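Local coordinates for oxidoreductase, NAD-binding/iron-sulfur cluster-binding protein (Nitratireductor pacificus pht-3B, PDB 6ZXU) that acts as a catabolic reductive dehalogenase that carries bound cobalamin and two iron-sulfur clusters, at residues Thr301-Gln306 / Ile490-Leu495; His420-Val425 / Met525-Pro530; Gly396-Arg399 / Trp403-Tyr406. All blocks are in the same frame, centred on the assembly; numbering follows the deposited sequence.

Contact 1. Residues Thr301-Gln306 / Ile490-Leu495; sequences TLVVRQ and ILMAGL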
ATOM      1  N   THR A 301     -14.640  -6.430 -19.987  1.00 18.62           N
ATOM      2  CA  THR A 301     -15.234  -5.217 -20.456  1.00 19.01           C
ATOM      3  C   THR A 301     -14.562  -4.875 -21.776  1.00 19.47           C
ATOM      4  O   THR A 301     -13.373  -5.214 -21.965  1.00 18.19           O
ATOM      5  CB  THR A 301     -15.036  -4.044 -19.431  1.00 20.39           C
ATOM      6  OG1 THR A 301     -13.663  -3.986 -18.938  1.00 16.20           O
ATOM      7  CG2 THR A 301     -15.950  -4.204 -18.273  1.00 23.76           C
ATOM      8  N   LEU A 302     -15.269  -4.180 -22.643  1.00 16.92           N
ATOM      9  CA  LEU A 302     -14.736  -3.882 -23.978  1.00 20.04           C
ATOM     10  C   LEU A 302     -13.536  -2.942 -24.001  1.00 19.12           C
ATOM     11  O   LEU A 302     -13.538  -1.913 -23.359  1.00 17.61           O
ATOM     12  CB  LEU A 302     -15.844  -3.285 -24.816  1.00 21.35           C
ATOM     13  CG  LEU A 302     -15.630  -3.083 -26.302  1.00 23.02           C
ATOM     14  CD1 LEU A 302     -15.294  -4.382 -27.017  1.00 22.83           C
ATOM     15  CD2 LEU A 302     -16.925  -2.471 -26.827  1.00 23.61           C
ATOM     16  N   VAL A 303     -12.464  -3.348 -24.665  1.00 20.14           N
ATOM     17  CA  VAL A 303     -11.272  -2.510 -24.891  1.00 19.05           C
ATOM     18  C   VAL A 303     -11.061  -2.461 -26.429  1.00 19.63           C
ATOM     19  O   VAL A 303     -10.881  -3.505 -27.098  1.00 19.48           O
ATOM     20  CB  VAL A 303     -10.030  -3.099 -24.197  1.00 19.09           C
ATOM     21  CG1 VAL A 303      -8.777  -2.268 -24.464  1.00 21.04           C
ATOM     22  CG2 VAL A 303     -10.285  -3.219 -22.704  1.00 20.39           C
ATOM     23  N   VAL A 304     -11.140  -1.274 -26.979  1.00 16.81           N
ATOM     24  CA  VAL A 304     -10.947  -1.085 -28.456  1.00 16.17           C
ATOM     25  C   VAL A 304      -9.647  -0.311 -28.623  1.00 16.52           C
ATOM     26  O   VAL A 304      -9.646   0.913 -28.666  1.00 15.71           O
ATOM     27  CB  VAL A 304     -12.143  -0.315 -29.044  1.00 17.49           C
ATOM     28  CG1 VAL A 304     -12.014  -0.264 -30.586  1.00 21.27           C
ATOM     29  CG2 VAL A 304     -13.468  -0.966 -28.622  1.00 18.54           C
ATOM     30  N   ARG A 305      -8.539  -1.045 -28.745  1.00 15.81           N
ATOM     31  CA  ARG A 305      -7.234  -0.425 -28.719  1.00 17.01           C
ATOM     32  C   ARG A 305      -7.033   0.597 -29.823  1.00 19.37           C
ATOM     33  O   ARG A 305      -6.408   1.662 -29.600  1.00 17.00           O
ATOM     34  CB  ARG A 305      -6.158  -1.458 -28.839  1.00 18.71           C
ATOM     35  CG  ARG A 305      -6.029  -2.339 -27.626  1.00 21.96           C
ATOM     36  CD  ARG A 305      -5.179  -3.536 -27.967  1.00 22.53           C
ATOM     37  NE  ARG A 305      -4.792  -4.190 -26.765  1.00 24.23           N
ATOM     38  CZ  ARG A 305      -5.618  -4.916 -26.026  1.00 27.60           C
ATOM     39  NH1 ARG A 305      -6.908  -5.068 -26.340  1.00 25.86           N
ATOM     40  NH2 ARG A 305      -5.145  -5.431 -24.920  1.00 27.52           N
ATOM     41  N   GLN A 306      -7.589   0.348 -31.018  1.00 17.07           N
ATOM     42  CA  GLN A 306      -7.407   1.319 -32.100  1.00 19.11           C
ATOM     43  C   GLN A 306      -8.132   2.620 -31.854  1.00 19.36           C
ATOM     44  O   GLN A 306      -7.833   3.599 -32.510  1.00 21.72           O
ATOM     45  CB  GLN A 306      -7.832   0.742 -33.443  1.00 21.72           C
ATOM     46  CG  GLN A 306      -6.884  -0.293 -33.920  1.00 22.12           C
ATOM     47  CD  GLN A 306      -7.301  -0.813 -35.311  1.00 26.37           C
ATOM     48  OE1 GLN A 306      -8.103  -1.710 -35.412  1.00 26.95           O
ATOM     49  NE2 GLN A 306      -6.868  -0.158 -36.304  1.00 26.54           N
ATOM     50  N   ILE A 490      -3.113  -2.885 -14.587  1.00 11.84           N
ATOM     51  CA  ILE A 490      -3.773  -3.714 -13.558  1.00 14.59           C
ATOM     52  C   ILE A 490      -4.785  -4.659 -14.244  1.00 14.30           C
ATOM     53  O   ILE A 490      -4.844  -5.842 -13.925  1.00 11.98           O
ATOM     54  CB  ILE A 490      -4.480  -2.877 -12.481  1.00 12.05           C
ATOM     55  CG1 ILE A 490      -3.457  -2.015 -11.739  1.00 11.79           C
ATOM     56  CG2 ILE A 490      -5.206  -3.751 -11.498  1.00 11.60           C
ATOM     57  CD1 ILE A 490      -4.145  -0.878 -10.992  1.00 15.38           C
ATOM     58  N   LEU A 491      -5.543  -4.127 -15.211  1.00 15.02           N
ATOM     59  CA  LEU A 491      -6.546  -4.952 -15.923  1.00 13.83           C
ATOM     60  C   LEU A 491      -5.877  -6.046 -16.768  1.00 14.69           C
ATOM     61  O   LEU A 491      -6.259  -7.198 -16.662  1.00 14.21           O
ATOM     62  CB  LEU A 491      -7.365  -4.101 -16.805  1.00 13.84           C
ATOM     63  CG  LEU A 491      -8.467  -4.855 -17.505  1.00 14.28           C
ATOM     64  CD1 LEU A 491      -9.611  -5.233 -16.574  1.00 15.81           C
ATOM     65  CD2 LEU A 491      -8.993  -3.993 -18.648  1.00 15.92           C
ATOM     66  N   MET A 492      -4.922  -5.673 -17.585  1.00 14.73           N
ATOM     67  CA  MET A 492      -4.230  -6.641 -18.494  1.00 15.41           C
ATOM     68  C   MET A 492      -3.362  -7.660 -17.777  1.00 14.96           C
ATOM     69  O   MET A 492      -3.239  -8.785 -18.209  1.00 14.90           O
ATOM     70  CB  MET A 492      -3.400  -5.937 -19.527  1.00 15.59           C
ATOM     71  CG  MET A 492      -4.201  -5.169 -20.598  1.00 17.14           C
ATOM     72  SD  MET A 492      -5.534  -6.210 -21.307  1.00 22.60           S
ATOM     73  CE  MET A 492      -6.575  -4.771 -21.578  1.00 32.70           C
ATOM     74  N   ALA A 493      -2.826  -7.304 -16.614  1.00 15.41           N
ATOM     75  CA  ALA A 493      -2.061  -8.236 -15.740  1.00 13.43           C
ATOM     76  C   ALA A 493      -2.922  -9.147 -14.926  1.00 16.56           C
ATOM     77  O   ALA A 493      -2.398  -9.996 -14.233  1.00 17.97           O
ATOM     78  CB  ALA A 493      -1.111  -7.438 -14.850  1.00 13.66           C
ATOM     79  N   GLY A 494      -4.271  -9.065 -15.056  1.00 13.61           N
ATOM     80  CA  GLY A 494      -5.150  -9.949 -14.386  1.00 14.76           C
ATOM     81  C   GLY A 494      -5.119  -9.791 -12.869  1.00 14.91           C
ATOM     82  O   GLY A 494      -5.309 -10.753 -12.154  1.00 13.52           O
ATOM     83  N   LEU A 495      -5.070  -8.546 -12.403  1.00 13.91           N
ATOM     84  CA  LEU A 495      -5.117  -8.281 -10.922  1.00 15.24           C
ATOM     85  C   LEU A 495      -6.413  -7.676 -10.467  1.00 15.96           C
ATOM     86  O   LEU A 495      -6.670  -7.682  -9.278  1.00 17.48           O
ATOM     87  CB  LEU A 495      -3.931  -7.436 -10.484  1.00 14.32           C
ATOM     88  CG  LEU A 495      -2.554  -8.046 -10.681  1.00 15.58           C
ATOM     89  CD1 LEU A 495      -1.512  -7.054 -10.334  1.00 18.13           C
ATOM     90  CD2 LEU A 495      -2.363  -9.324  -9.963  1.00 18.78           C
TER
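M492 turns its tip toward V303 and R305 through two bends in its chain, at chi2 (-49°) and chi3 (149°). The chi3 value is some 30° short of a fully extended arrangement. On the other side V303 holds CG2 anti to its own carbonyl carbon, and this methyl is the branch that faces the helix. V303 and M492 meet tip to tip, with V303 CG2 4.2 Å from M492 CE. The same methyl has a second neighbour, since V303 CG2 lies 4.3 Å from L491 CD2. R305 stays extended from CG to NE and comes at M492 from the opposite direction. Its guanidinium meets the thioether obliquely, with R305 NH2 3.7 Å from M492 CE. The charge of R305 has its partner outside the two segments, in a salt bridge from NE to E401. P299 also packs on L491 and M492.

L491 and M492 sit in the last turn of helix 486-492. G494, with positive phi, ends this helix in a Schellman motif. Its bonds run from G494 N to L491 O (3.2 Å) and from L495 N to I490 O (3.1 Å). V303, I490 and L491 all touch cobalamin, so the contact forms part of the cofactor pocket wall. Its chemistry joins methyl contacts with a guanidinium resting against a polarisable thioether while E401 pairs the charge, which implies that loop and helix end meet here by shape.

Contact 2. Residues His420-Val425 / Met525-Pro530; sequences HDYAVV and MSVDRP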
ATOM      1  N   HIS A 420       9.572   0.692 -23.021  1.00 19.61           N
ATOM      2  CA  HIS A 420       9.789  -0.619 -22.530  1.00 18.38           C
ATOM      3  C   HIS A 420       8.658  -1.552 -22.997  1.00 19.21           C
ATOM      4  O   HIS A 420       7.547  -1.143 -23.198  1.00 20.77           O
ATOM      5  CB  HIS A 420       9.814  -0.682 -21.012  1.00 17.21           C
ATOM      6  CG  HIS A 420      10.989  -0.045 -20.391  1.00 18.31           C
ATOM      7  ND1 HIS A 420      10.910   0.688 -19.237  1.00 18.13           N
ATOM      8  CD2 HIS A 420      12.283   0.028 -20.790  1.00 18.79           C
ATOM      9  CE1 HIS A 420      12.104   1.182 -18.948  1.00 18.60           C
ATOM     10  NE2 HIS A 420      12.944   0.790 -19.884  1.00 18.36           N
ATOM     11  N   ASP A 421       8.967  -2.825 -23.053  1.00 18.53           N
ATOM     12  CA  ASP A 421       8.062  -3.867 -23.549  1.00 20.34           C
ATOM     13  C   ASP A 421       7.078  -4.438 -22.578  1.00 18.32           C
ATOM     14  O   ASP A 421       6.052  -4.900 -22.982  1.00 16.88           O
ATOM     15  CB  ASP A 421       8.930  -5.017 -24.045  1.00 22.55           C
ATOM     16  CG  ASP A 421       9.708  -4.674 -25.386  1.00 31.39           C
ATOM     17  OD1 ASP A 421       9.254  -3.769 -26.117  1.00 29.51           O
ATOM     18  OD2 ASP A 421      10.795  -5.303 -25.623  1.00 33.20           O
ATOM     19  N   TYR A 422       7.438  -4.489 -21.287  1.00 17.33           N
ATOM     20  CA  TYR A 422       6.632  -5.162 -20.290  1.00 17.23           C
ATOM     21  C   TYR A 422       6.349  -4.264 -19.095  1.00 16.58           C
ATOM     22  O   TYR A 422       7.108  -3.365 -18.800  1.00 15.99           O
ATOM     23  CB  TYR A 422       7.326  -6.430 -19.784  1.00 19.09           C
ATOM     24  CG  TYR A 422       7.600  -7.458 -20.827  1.00 22.41           C
ATOM     25  CD1 TYR A 422       6.572  -8.292 -21.275  1.00 26.10           C
ATOM     26  CD2 TYR A 422       8.843  -7.499 -21.490  1.00 26.24           C
ATOM     27  CE1 TYR A 422       6.776  -9.198 -22.287  1.00 28.53           C
ATOM     28  CE2 TYR A 422       9.057  -8.395 -22.511  1.00 30.11           C
ATOM     29  CZ  TYR A 422       8.037  -9.233 -22.882  1.00 28.32           C
ATOM     30  OH  TYR A 422       8.217 -10.136 -23.857  1.00 33.72           O
ATOM     31  N   ALA A 423       5.236  -4.538 -18.430  1.00 15.61           N
ATOM     32  CA  ALA A 423       4.847  -3.842 -17.187  1.00 15.05           C
ATOM     33  C   ALA A 423       4.710  -4.886 -16.115  1.00 14.49           C
ATOM     34  O   ALA A 423       4.012  -5.900 -16.296  1.00 13.76           O
ATOM     35  CB  ALA A 423       3.521  -3.108 -17.348  1.00 14.10           C
ATOM     36  N   VAL A 424       5.457  -4.713 -15.047  1.00 13.89           N
ATOM     37  CA  VAL A 424       5.300  -5.514 -13.836  1.00 14.45           C
ATOM     38  C   VAL A 424       4.457  -4.670 -12.864  1.00 13.14           C
ATOM     39  O   VAL A 424       4.773  -3.544 -12.549  1.00 13.80           O
ATOM     40  CB  VAL A 424       6.628  -5.861 -13.197  1.00 14.40           C
ATOM     41  CG1 VAL A 424       6.425  -6.768 -11.960  1.00 12.16           C
ATOM     42  CG2 VAL A 424       7.487  -6.550 -14.252  1.00 15.74           C
ATOM     43  N   VAL A 425       3.296  -5.220 -12.507  1.00 13.12           N
ATOM     44  CA  VAL A 425       2.303  -4.534 -11.722  1.00 13.44           C
ATOM     45  C   VAL A 425       2.226  -5.233 -10.369  1.00 14.78           C
ATOM     46  O   VAL A 425       2.055  -6.458 -10.261  1.00 14.17           O
ATOM     47  CB  VAL A 425       0.924  -4.612 -12.380  1.00 14.86           C
ATOM     48  CG1 VAL A 425      -0.081  -3.732 -11.665  1.00 15.45           C
ATOM     49  CG2 VAL A 425       1.042  -4.188 -13.823  1.00 17.41           C
ATOM     50  N   MET A 525       9.462 -11.856 -20.255  1.00 23.84           N
ATOM     51  CA  MET A 525       8.665 -12.572 -19.264  1.00 23.91           C
ATOM     52  C   MET A 525       7.396 -13.059 -19.910  1.00 21.07           C
ATOM     53  O   MET A 525       6.855 -12.304 -20.712  1.00 22.76           O
ATOM     54  CB  MET A 525       8.307 -11.626 -18.107  1.00 21.00           C
ATOM     55  CG  MET A 525       9.467 -11.108 -17.326  1.00 22.38           C
ATOM     56  SD  MET A 525       9.111  -9.796 -16.118  1.00 24.09           S
ATOM     57  CE  MET A 525       8.608  -8.482 -17.219  1.00 19.95           C
ATOM     58  N   SER A 526       6.921 -14.223 -19.522  1.00 18.89           N
ATOM     59  CA  SER A 526       5.563 -14.624 -19.860  1.00 21.73           C
ATOM     60  C   SER A 526       4.520 -13.711 -19.160  1.00 20.97           C
ATOM     61  O   SER A 526       4.702 -13.311 -18.002  1.00 25.35           O
ATOM     62  CB  SER A 526       5.288 -16.041 -19.454  1.00 23.26           C
ATOM     63  OG  SER A 526       6.251 -16.868 -20.043  1.00 28.64           O
ATOM     64  N   VAL A 527       3.478 -13.345 -19.886  1.00 19.42           N
ATOM     65  CA  VAL A 527       2.474 -12.403 -19.397  1.00 18.90           C
ATOM     66  C   VAL A 527       1.327 -13.159 -18.818  1.00 18.64           C
ATOM     67  O   VAL A 527       1.132 -14.351 -19.111  1.00 20.33           O
ATOM     68  CB  VAL A 527       1.995 -11.378 -20.494  1.00 18.55           C
ATOM     69  CG1 VAL A 527       3.149 -10.606 -21.006  1.00 18.88           C
ATOM     70  CG2 VAL A 527       1.263 -12.050 -21.569  1.00 22.72           C
ATOM     71  N   ASP A 528       0.669 -12.558 -17.840  1.00 19.71           N
ATOM     72  CA  ASP A 528      -0.569 -13.058 -17.300  1.00 24.76           C
ATOM     73  C   ASP A 528      -1.737 -12.672 -18.174  1.00 21.16           C
ATOM     74  O   ASP A 528      -1.553 -11.974 -19.130  1.00 23.31           O
ATOM     75  CB  ASP A 528      -0.779 -12.534 -15.866  1.00 26.93           C
ATOM     76  CG  ASP A 528       0.310 -13.121 -14.914  1.00 29.47           C
ATOM     77  OD1 ASP A 528       0.273 -14.325 -14.621  1.00 39.06           O
ATOM     78  OD2 ASP A 528       1.226 -12.384 -14.487  1.00 24.44           O
ATOM     79  N   ARG A 529      -2.878 -13.267 -17.915  1.00 19.58           N
ATOM     80  CA  ARG A 529      -4.115 -12.985 -18.637  1.00 19.87           C
ATOM     81  C   ARG A 529      -5.137 -12.273 -17.732  1.00 15.92           C
ATOM     82  O   ARG A 529      -5.086 -12.425 -16.523  1.00 16.66           O
ATOM     83  CB  ARG A 529      -4.740 -14.272 -19.179  1.00 23.11           C
ATOM     84  CG  ARG A 529      -3.977 -14.911 -20.312  1.00 28.26           C
ATOM     85  CD  ARG A 529      -4.778 -16.013 -20.985  1.00 29.36           C
ATOM     86  NE  ARG A 529      -4.929 -17.200 -20.173  1.00 33.06           N
ATOM     87  CZ  ARG A 529      -5.947 -18.058 -20.280  1.00 32.74           C
ATOM     88  NH1 ARG A 529      -6.959 -17.819 -21.106  1.00 35.88           N
ATOM     89  NH2 ARG A 529      -5.983 -19.130 -19.504  1.00 32.77           N
ATOM     90  N   PRO A 530      -6.019 -11.470 -18.317  1.00 16.51           N
ATOM     91  CA  PRO A 530      -7.123 -10.914 -17.550  1.00 15.15           C
ATOM     92  C   PRO A 530      -7.939 -11.918 -16.788  1.00 15.51           C
ATOM     93  O   PRO A 530      -7.946 -13.127 -17.128  1.00 15.08           O
ATOM     94  CB  PRO A 530      -7.980 -10.234 -18.628  1.00 17.10           C
ATOM     95  CG  PRO A 530      -7.026  -9.916 -19.705  1.00 17.77           C
ATOM     96  CD  PRO A 530      -6.004 -10.977 -19.695  1.00 16.38           C
TER
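Y422 has M525 over one ring face and a methyl of V527, CG1, at its edge. Its CB starts the contact, with Y422 CB 3.5 Å from M525 CE. The next atom, Y422 CG, is 3.9 Å from the same methyl. Further out, Y422 CD1 is 4.1 Å from V527 CG1, which sits near the ring plane. Y422 CE1 is also beside that methyl, and it lies 3.5 Å from M525 O. M525 N stands over the ring, offset toward the rim, with Y422 CZ 4.0 Å from M525 N. At the tip, Y422 OH lies 4.1 Å from M525 O and comes close to R399 NH2. The Y422 and M525 side chains run alongside each other, pointing opposite ways.

A bend at chi3 (-66°) turns the M525 methyl toward the strand. There M525 CE also reaches V424 CG2 at 3.7 Å, the two side chains crossing at about a right angle. I383 of helix 376-390 packs on both V424 and M525. The loop after strand 514-521 runs past Y422 and V424 toward the edge strand 394-399, where D528 OD2 bonds to I397 N. With an alanine at Y422 the M525 backbone would probably lose its ring cover, a gap would open beside V527 CG1, and R399 would lose its hydroxyl neighbour. Methyl contacts join with the backbone N and O of M525, from two successive peptide groups, set against the ring. This implies that these two segments meet by packing.

Contact 3. Residues Gly396-Arg399 / Trp403-Tyr406; sequences GICR and WMYY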
ATOM      1  N   GLY A 396       1.657  -9.233 -10.910  1.00 16.10           N
ATOM      2  CA  GLY A 396       1.246  -9.668 -12.235  1.00 15.96           C
ATOM      3  C   GLY A 396       2.098  -8.987 -13.286  1.00 13.45           C
ATOM      4  O   GLY A 396       2.670  -7.956 -13.069  1.00 13.88           O
ATOM      5  N   ILE A 397       2.072  -9.512 -14.491  1.00 12.27           N
ATOM      6  CA  ILE A 397       2.872  -9.067 -15.585  1.00 15.18           C
ATOM      7  C   ILE A 397       2.062  -9.000 -16.862  1.00 13.34           C
ATOM      8  O   ILE A 397       1.260  -9.913 -17.136  1.00 16.96           O
ATOM      9  CB  ILE A 397       4.073 -10.071 -15.824  1.00 18.18           C
ATOM     10  CG1 ILE A 397       4.868 -10.245 -14.525  1.00 17.69           C
ATOM     11  CG2 ILE A 397       4.961  -9.528 -16.945  1.00 15.93           C
ATOM     12  CD1 ILE A 397       5.794 -11.413 -14.519  1.00 20.33           C
ATOM     13  N   CYS A 398       2.204  -7.931 -17.580  1.00 15.38           N
ATOM     14  CA  CYS A 398       1.545  -7.720 -18.887  1.00 17.92           C
ATOM     15  C   CYS A 398       2.494  -7.049 -19.857  1.00 18.75           C
ATOM     16  O   CYS A 398       3.523  -6.514 -19.480  1.00 14.88           O
ATOM     17  CB  CYS A 398       0.195  -6.962 -18.753  1.00 17.51           C
ATOM     18  SG  CYS A 398       0.307  -5.234 -18.272  1.00 17.71           S
ATOM     19  N   ARG A 399       2.151  -7.066 -21.156  1.00 18.13           N
ATOM     20  CA  ARG A 399       2.817  -6.162 -22.098  1.00 20.39           C
ATOM     21  C   ARG A 399       2.453  -4.708 -21.857  1.00 21.88           C
ATOM     22  O   ARG A 399       1.287  -4.371 -21.673  1.00 19.15           O
ATOM     23  CB  ARG A 399       2.424  -6.537 -23.538  1.00 22.43           C
ATOM     24  CG  ARG A 399       3.047  -7.842 -23.897  1.00 28.80           C
ATOM     25  CD  ARG A 399       3.155  -8.109 -25.416  1.00 41.07           C
ATOM     26  NE  ARG A 399       4.155  -9.190 -25.620  1.00 48.49           N
ATOM     27  CZ  ARG A 399       5.460  -8.984 -25.871  1.00 49.14           C
ATOM     28  NH1 ARG A 399       5.963  -7.754 -26.015  1.00 45.28           N
ATOM     29  NH2 ARG A 399       6.251 -10.038 -26.048  1.00 62.62           N
ATOM     30  N   TRP A 403      -0.471   2.567 -25.776  1.00 19.58           N
ATOM     31  CA  TRP A 403      -1.544   3.435 -25.327  1.00 20.60           C
ATOM     32  C   TRP A 403      -1.598   3.522 -23.769  1.00 19.70           C
ATOM     33  O   TRP A 403      -2.443   4.260 -23.268  1.00 20.02           O
ATOM     34  CB  TRP A 403      -2.912   2.956 -25.884  1.00 20.57           C
ATOM     35  CG  TRP A 403      -3.176   1.501 -25.682  1.00 21.65           C
ATOM     36  CD1 TRP A 403      -2.801   0.475 -26.500  1.00 22.62           C
ATOM     37  CD2 TRP A 403      -3.845   0.900 -24.592  1.00 20.53           C
ATOM     38  NE1 TRP A 403      -3.225  -0.717 -25.977  1.00 24.97           N
ATOM     39  CE2 TRP A 403      -3.844  -0.455 -24.792  1.00 21.91           C
ATOM     40  CE3 TRP A 403      -4.442   1.402 -23.413  1.00 21.74           C
ATOM     41  CZ2 TRP A 403      -4.464  -1.338 -23.905  1.00 24.19           C
ATOM     42  CZ3 TRP A 403      -5.046   0.542 -22.576  1.00 19.47           C
ATOM     43  CH2 TRP A 403      -5.061  -0.817 -22.821  1.00 21.27           C
ATOM     44  N   MET A 404      -0.806   2.715 -23.058  1.00 15.85           N
ATOM     45  CA  MET A 404      -0.743   2.747 -21.561  1.00 16.36           C
ATOM     46  C   MET A 404       0.245   3.860 -21.064  1.00 17.81           C
ATOM     47  O   MET A 404       0.205   4.245 -19.907  1.00 17.62           O
ATOM     48  CB  MET A 404      -0.269   1.418 -21.012  1.00 14.91           C
ATOM     49  CG  MET A 404      -1.208   0.245 -21.292  1.00 17.77           C
ATOM     50  SD  MET A 404      -0.469  -1.256 -20.662  1.00 21.38           S
ATOM     51  CE  MET A 404      -1.764  -2.446 -20.975  1.00 18.56           C
ATOM     52  N   TYR A 405       1.095   4.387 -21.960  1.00 13.94           N
ATOM     53  CA  TYR A 405       1.958   5.494 -21.646  1.00 15.92           C
ATOM     54  C   TYR A 405       1.230   6.790 -21.870  1.00 15.43           C
ATOM     55  O   TYR A 405       0.444   6.926 -22.810  1.00 15.61           O
ATOM     56  CB  TYR A 405       3.237   5.456 -22.492  1.00 15.86           C
ATOM     57  CG  TYR A 405       4.176   4.299 -22.249  1.00 16.48           C
ATOM     58  CD1 TYR A 405       3.896   3.036 -22.738  1.00 18.79           C
ATOM     59  CD2 TYR A 405       5.349   4.479 -21.572  1.00 17.00           C
ATOM     60  CE1 TYR A 405       4.773   1.985 -22.545  1.00 17.20           C
ATOM     61  CE2 TYR A 405       6.250   3.441 -21.384  1.00 17.73           C
ATOM     62  CZ  TYR A 405       5.988   2.216 -21.875  1.00 18.40           C
ATOM     63  OH  TYR A 405       6.872   1.210 -21.702  1.00 19.26           O
ATOM     64  N   TYR A 406       1.493   7.774 -21.039  1.00 13.32           N
ATOM     65  CA  TYR A 406       1.020   9.126 -21.290  1.00 14.12           C
ATOM     66  C   TYR A 406       1.594   9.677 -22.600  1.00 13.56           C
ATOM     67  O   TYR A 406       2.633   9.243 -23.076  1.00 13.86           O
ATOM     68  CB  TYR A 406       1.423  10.068 -20.175  1.00 17.39           C
ATOM     69  CG  TYR A 406       0.732   9.848 -18.848  1.00 16.76           C
ATOM     70  CD1 TYR A 406      -0.570  10.253 -18.667  1.00 15.33           C
ATOM     71  CD2 TYR A 406       1.434   9.317 -17.760  1.00 16.37           C
ATOM     72  CE1 TYR A 406      -1.188  10.026 -17.440  1.00 16.52           C
ATOM     73  CE2 TYR A 406       0.843   9.110 -16.554  1.00 15.59           C
ATOM     74  CZ  TYR A 406      -0.455   9.468 -16.401  1.00 17.54           C
ATOM     75  OH  TYR A 406      -1.058   9.327 -15.158  1.00 18.71           O
TER
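Segment 396-399, the end of strand 394-399, and the segment 403-406 stay well apart in their backbones, the nearest CA atoms, R399 CA and M404 CA, being 9.6 Å from each other. M404 bridges much of this gap. Its chain is extended beyond CG (chi2 177°, chi3 176°), so the thioether reaches the end of the strand. There M404 CE lies 3.7 Å from R399 O, and M404 SD is equally near that oxygen. The methyl approaches the thiol more loosely, with C398 SG 4.4 Å from M404 CE. C398 points its CB toward the segment, while the R399 guanidinium extends away from M404. Within 403-406, M404 CG sits over one face of the W403 ring, offset toward the rim.

M492 of helix 486-492 packs against both C398 and M404. The backbone of M404 bonds to I485, and that of Y406 to E483. Farther along, Y406 OH hydrogen-bonds to cobalamin, and W403 lines the same pocket. The turn therefore leads from an outermost strand of the sheet to the cofactor. The chemistry implies a small contact in which a thioether lies against a backbone carbonyl at van der Waals distance, and the M404 side chain spans the gap between the two backbones.

The three contacts lie on the same side of the chain's centre. Centres are 7 Å apart for contacts 2 and 3, 9 Å for contacts 1 and 3, and 12 Å for contacts 1 and 2. Strands 394-399 and 422-429 are antiparallel neighbours in one four-stranded sheet. Along the chain, contact 3 closes before contact 2 opens. The segments of contacts 1 and 2 alternate, and contact 3 falls between the two halves of contact 1. D528 N probably bonds to I397 O, tying contact 2 to contact 3. I490 and L495 pack on V425, tying contact 1 to contact 2. Sheet edge, helix end and loops pack together beside the cobalamin pocket.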